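Local structure of envelope polyprotein (Puumala orthohantavirus, 5FXU) at residues 208-211 and 212-215; 249-252 and 253-257. The protein forms the glycosylated ectodomain of the Puumala hantavirus surface glycoprotein Gn, part of the antigenic viral envelope. One frame throughout, in Å; residues are numbered along the deposited sequence.

Contact 1: 208-211 and 212-215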
loop_
_atom_site.group_PDB
_atom_site.type_symbol
_atom_site.label_atom_id
_atom_site.label_comp_id
_atom_site.label_asym_id
_atom_site.label_seq_id
_atom_site.Cartn_x
_atom_site.Cartn_y
_atom_site.Cartn_z
ATOM N N LEU A 208 -3.055 -5.203 14.820
ATOM C CA LEU A 208 -2.794 -3.888 14.237
ATOM C C LEU A 208 -3.926 -2.867 14.447
ATOM O O LEU A 208 -3.652 -1.715 14.790
ATOM C CB LEU A 208 -2.460 -4.039 12.758
ATOM C CG LEU A 208 -2.159 -2.790 11.938
ATOM C CD1 LEU A 208 -0.978 -2.039 12.538
ATOM C CD2 LEU A 208 -1.880 -3.187 10.496
ATOM N N GLU A 209 -5.182 -3.282 14.284
ATOM C CA GLU A 209 -6.291 -2.341 14.418
ATOM C C GLU A 209 -6.466 -1.864 15.859
ATOM O O GLU A 209 -6.926 -0.733 16.083
ATOM C CB GLU A 209 -7.594 -2.927 13.876
ATOM C CG GLU A 209 -8.763 -1.952 13.798
ATOM C CD GLU A 209 -8.461 -0.651 13.049
ATOM O OE1 GLU A 209 -7.714 -0.660 12.053
ATOM O OE2 GLU A 209 -9.019 0.396 13.429
ATOM N N LYS A 210 -6.073 -2.692 16.834
ATOM C CA LYS A 210 -6.037 -2.244 18.237
ATOM C C LYS A 210 -5.088 -1.072 18.440
ATOM O O LYS A 210 -5.403 -0.152 19.211
ATOM C CB LYS A 210 -5.690 -3.380 19.201
ATOM C CG LYS A 210 -6.774 -4.458 19.308
ATOM C CD LYS A 210 -6.568 -5.339 20.540
ATOM C CE LYS A 210 -7.737 -6.342 20.791
ATOM N NZ LYS A 210 -9.172 -5.952 20.543
ATOM N N SER A 211 -3.959 -1.068 17.732
ATOM C CA SER A 211 -3.037 0.059 17.805
ATOM C C SER A 211 -3.690 1.324 17.318
ATOM O O SER A 211 -3.593 2.359 17.972
ATOM C CB SER A 211 -1.755 -0.194 17.013
ATOM O OG SER A 211 -1.169 -1.447 17.354
ATOM N N PHE A 212 -4.439 1.243 16.221
ATOM C CA PHE A 212 -5.169 2.413 15.721
ATOM C C PHE A 212 -6.224 2.878 16.720
ATOM O O PHE A 212 -6.409 4.072 16.936
ATOM C CB PHE A 212 -5.834 2.128 14.351
ATOM C CG PHE A 212 -4.882 2.128 13.204
ATOM C CD1 PHE A 212 -4.362 3.316 12.734
ATOM C CD2 PHE A 212 -4.487 0.943 12.605
ATOM C CE1 PHE A 212 -3.463 3.321 11.697
ATOM C CE2 PHE A 212 -3.591 0.944 11.553
ATOM C CZ PHE A 212 -3.077 2.136 11.099
ATOM N N GLU A 213 -6.939 1.926 17.300
ATOM C CA GLU A 213 -8.021 2.237 18.252
ATOM C C GLU A 213 -7.496 2.987 19.518
ATOM O O GLU A 213 -8.081 3.999 19.924
ATOM C CB GLU A 213 -8.808 0.956 18.573
ATOM C CG GLU A 213 -9.748 0.563 17.418
ATOM C CD GLU A 213 -10.282 -0.868 17.477
ATOM O OE1 GLU A 213 -9.943 -1.639 18.403
ATOM O OE2 GLU A 213 -11.072 -1.218 16.577
ATOM N N THR A 214 -6.374 2.538 20.089
ATOM C CA THR A 214 -5.749 3.279 21.217
ATOM C C THR A 214 -5.440 4.733 20.843
ATOM O O THR A 214 -5.626 5.641 21.637
ATOM C CB THR A 214 -4.457 2.662 21.779
ATOM O OG1 THR A 214 -3.415 2.702 20.790
ATOM C CG2 THR A 214 -4.698 1.242 22.286
ATOM N N LEU A 215 -4.989 4.951 19.621
ATOM C CA LEU A 215 -4.642 6.294 19.183
ATOM C C LEU A 215 -5.855 7.222 18.973
ATOM O O LEU A 215 -5.773 8.411 19.261
ATOM C CB LEU A 215 -3.803 6.184 17.905
ATOM C CG LEU A 215 -3.191 7.444 17.308
ATOM C CD1 LEU A 215 -2.255 8.149 18.281
ATOM C CD2 LEU A 215 -2.451 7.051 16.043
HETATM O O HOH W 1 -10.620 -4.417 18.897
#

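Contact 2: 249-252 and 253-257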
loop_
_atom_site.group_PDB
_atom_site.type_symbol
_atom_site.label_atom_id
_atom_site.label_comp_id
_atom_site.label_asym_id
_atom_site.label_seq_id
_atom_site.Cartn_x
_atom_site.Cartn_y
_atom_site.Cartn_z
ATOM N N TYR A 249 9.930 7.283 16.379
ATOM C CA TYR A 249 9.199 8.499 16.077
ATOM C C TYR A 249 8.542 8.497 14.672
ATOM O O TYR A 249 7.516 9.123 14.466
ATOM C CB TYR A 249 10.075 9.762 16.291
ATOM C CG TYR A 249 10.993 10.087 15.145
ATOM C CD1 TYR A 249 10.497 10.757 14.030
ATOM C CD2 TYR A 249 12.361 9.743 15.177
ATOM C CE1 TYR A 249 11.307 11.059 12.966
ATOM C CE2 TYR A 249 13.202 10.040 14.110
ATOM C CZ TYR A 249 12.670 10.698 13.011
ATOM O OH TYR A 249 13.450 11.005 11.934
ATOM N N ARG A 250 9.133 7.777 13.748
ATOM C CA ARG A 250 8.637 7.697 12.377
ATOM C C ARG A 250 7.442 6.785 12.271
ATOM O O ARG A 250 6.502 7.098 11.576
ATOM C CB ARG A 250 9.712 7.180 11.448
ATOM C CG ARG A 250 10.948 8.053 11.442
ATOM C CD ARG A 250 12.022 7.388 10.644
ATOM N NE ARG A 250 12.486 6.194 11.359
ATOM C CZ ARG A 250 13.178 5.197 10.815
ATOM N NH1 ARG A 250 13.493 5.221 9.507
ATOM N NH2 ARG A 250 13.533 4.163 11.574
ATOM N N SER A 251 7.477 5.671 13.002
ATOM C CA SER A 251 6.328 4.799 13.127
ATOM C C SER A 251 5.160 5.573 13.696
ATOM O O SER A 251 4.053 5.474 13.163
ATOM C CB SER A 251 6.644 3.589 13.996
ATOM O OG SER A 251 5.481 2.881 14.356
ATOM N N ALA A 252 5.400 6.335 14.775
ATOM C CA ALA A 252 4.353 7.136 15.398
ATOM C C ALA A 252 3.764 8.126 14.403
ATOM O O ALA A 252 2.572 8.334 14.364
ATOM C CB ALA A 252 4.852 7.865 16.655
ATOM N N GLU A 253 4.613 8.751 13.628
ATOM C CA GLU A 253 4.167 9.682 12.625
ATOM C C GLU A 253 3.351 9.060 11.518
ATOM O O GLU A 253 2.355 9.658 11.077
ATOM C CB GLU A 253 5.356 10.443 12.053
ATOM C CG GLU A 253 5.789 11.539 12.992
ATOM C CD GLU A 253 6.878 12.396 12.423
ATOM O OE1 GLU A 253 7.524 12.020 11.399
ATOM O OE2 GLU A 253 7.078 13.460 13.044
ATOM N N VAL A 254 3.751 7.869 11.074
ATOM C CA VAL A 254 3.041 7.200 10.007
ATOM C C VAL A 254 1.669 6.766 10.508
ATOM O O VAL A 254 0.670 6.921 9.810
ATOM C CB VAL A 254 3.813 5.999 9.463
ATOM C CG1 VAL A 254 2.945 5.181 8.516
ATOM C CG2 VAL A 254 5.076 6.452 8.728
ATOM N N LEU A 255 1.626 6.214 11.719
ATOM C CA LEU A 255 0.369 5.777 12.275
ATOM C C LEU A 255 -0.604 6.920 12.450
ATOM O O LEU A 255 -1.783 6.724 12.186
ATOM C CB LEU A 255 0.537 5.074 13.615
ATOM C CG LEU A 255 0.924 3.614 13.502
ATOM C CD1 LEU A 255 1.533 3.188 14.825
ATOM C CD2 LEU A 255 -0.264 2.729 13.158
ATOM N N SER A 256 -0.128 8.070 12.939
ATOM C CA SER A 256 -1.012 9.218 13.110
ATOM C C SER A 256 -1.561 9.716 11.753
ATOM O O SER A 256 -2.771 9.888 11.624
ATOM C CB SER A 256 -0.391 10.304 13.985
ATOM O OG SER A 256 0.818 10.691 13.451
ATOM N N ARG A 257 -0.702 9.836 10.739
ATOM C CA ARG A 257 -1.170 10.223 9.405
ATOM C C ARG A 257 -2.135 9.169 8.826
ATOM O O ARG A 257 -3.106 9.534 8.182
ATOM C CB ARG A 257 -0.025 10.512 8.455
ATOM C CG ARG A 257 0.934 11.592 8.918
ATOM C CD ARG A 257 0.768 12.962 8.275
ATOM N NE ARG A 257 1.489 14.137 8.850
ATOM C CZ ARG A 257 2.189 14.247 10.007
ATOM N NH1 ARG A 257 2.452 13.230 10.863
ATOM N NH2 ARG A 257 2.684 15.457 10.319
#

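Contact 1: 208-211 and 212-215
F212 lies alongside L208, one turn earlier, both side chains pointing the same way, with L208 CG 4.0 Å from F212 CE2. The E209 side chain crosses that of F212 at about a right angle, yet its carboxylate lies nearly parallel to the ring, the planes 15° apart, and E209 OE1 comes within 3.6 Å of F212 CD2. A bend at chi2 in E209 folds the carboxylate back towards F212. The F212 ring also stacks with H333, whose ND1 is hydrogen-bonded to E209 OE2.

E213 follows, its N bonded to E209 O at 2.9 Å. Its carboxylate plane stands 78° from that of E209, and E213 OE2 approaches E209 OE2 to 4.1 Å. The two like charges share K339, which makes a salt bridge to each and probably offsets their repulsion. On the other branch, a water accepts from K210 NZ and donates to E213 OE1, spanning two groups that do not meet directly.

These are i to i+3 and i to i+4 relations along the single helix 208-216, a short helix in the otherwise strand-rich Gn head, and its buried side rests on L341 of strand 340-354.

At T214 the backbone N makes a nearly straight bond to K210 O at 3.0 Å. T214 OG1, held between backbone N and carbonyl carbon (chi1 65°), turns back to donate to S211 O at 2.8 Å. That carbonyl also receives a weak bond from L215 N.

Contact 2: 249-252 and 253-257
E253 N donates to Y249 O at 3.0 Å, the first of four successive i to i+4 bonds. V254 N to R250 O and L255 N to S251 O follow, and S256 N bonds to A252 O at 3.1 Å. Every carbonyl from Y249 to A252 is thus engaged by an amide one turn ahead.

S256 OG, placed between its own N and carbonyl carbon (chi1 56°), lies 3.1 Å from A252 O and 3.0 Å from E253 O; its one proton could serve either carbonyl. E253 O already accepts from R257 N. E253 runs its extended chain past Y249 O, bringing OE1 to the edge of the Y249 ring, 4.2 Å from Y249 CD1 and close to the ring plane, with the carboxylate turned 89° to the ring. The polar ends of the first turn look to the preceding residues: S251 OG bonds to T245 N, and R250 NH2 forms a salt bridge with D248.

Helix 249-260 comes soon after strand 237-243, whose I243 meets S251, V254 and L255. V254 also reaches V191 and C193 of strand 185-197, while Y249 and E253 lean on strand 340-354, and L255 packs on F212 of helix 208-216.

How the contacts relate
Contacts 1 and 2 lie on two separate short helices, 208-216 and 249-260, that come together in the Gn head with the contact centres about 12 Å apart. The helices meet directly: F212 CZ of contact 1 packs against L255 CD2 of contact 2 at 3.5 Å, and L215 CD2 lies 3.9 Å from S256 CA. F212 and L215 also reach M258 and A259, respectively, farther along the second helix. Both contacts use strand 340-354, at L341 for contact 1 and at I349, L351 and P352 for contact 2. An N-acetylglucosamine of a glycan attached to the protein, not a pocket ligand, lies about 10 Å from the E209 side chain.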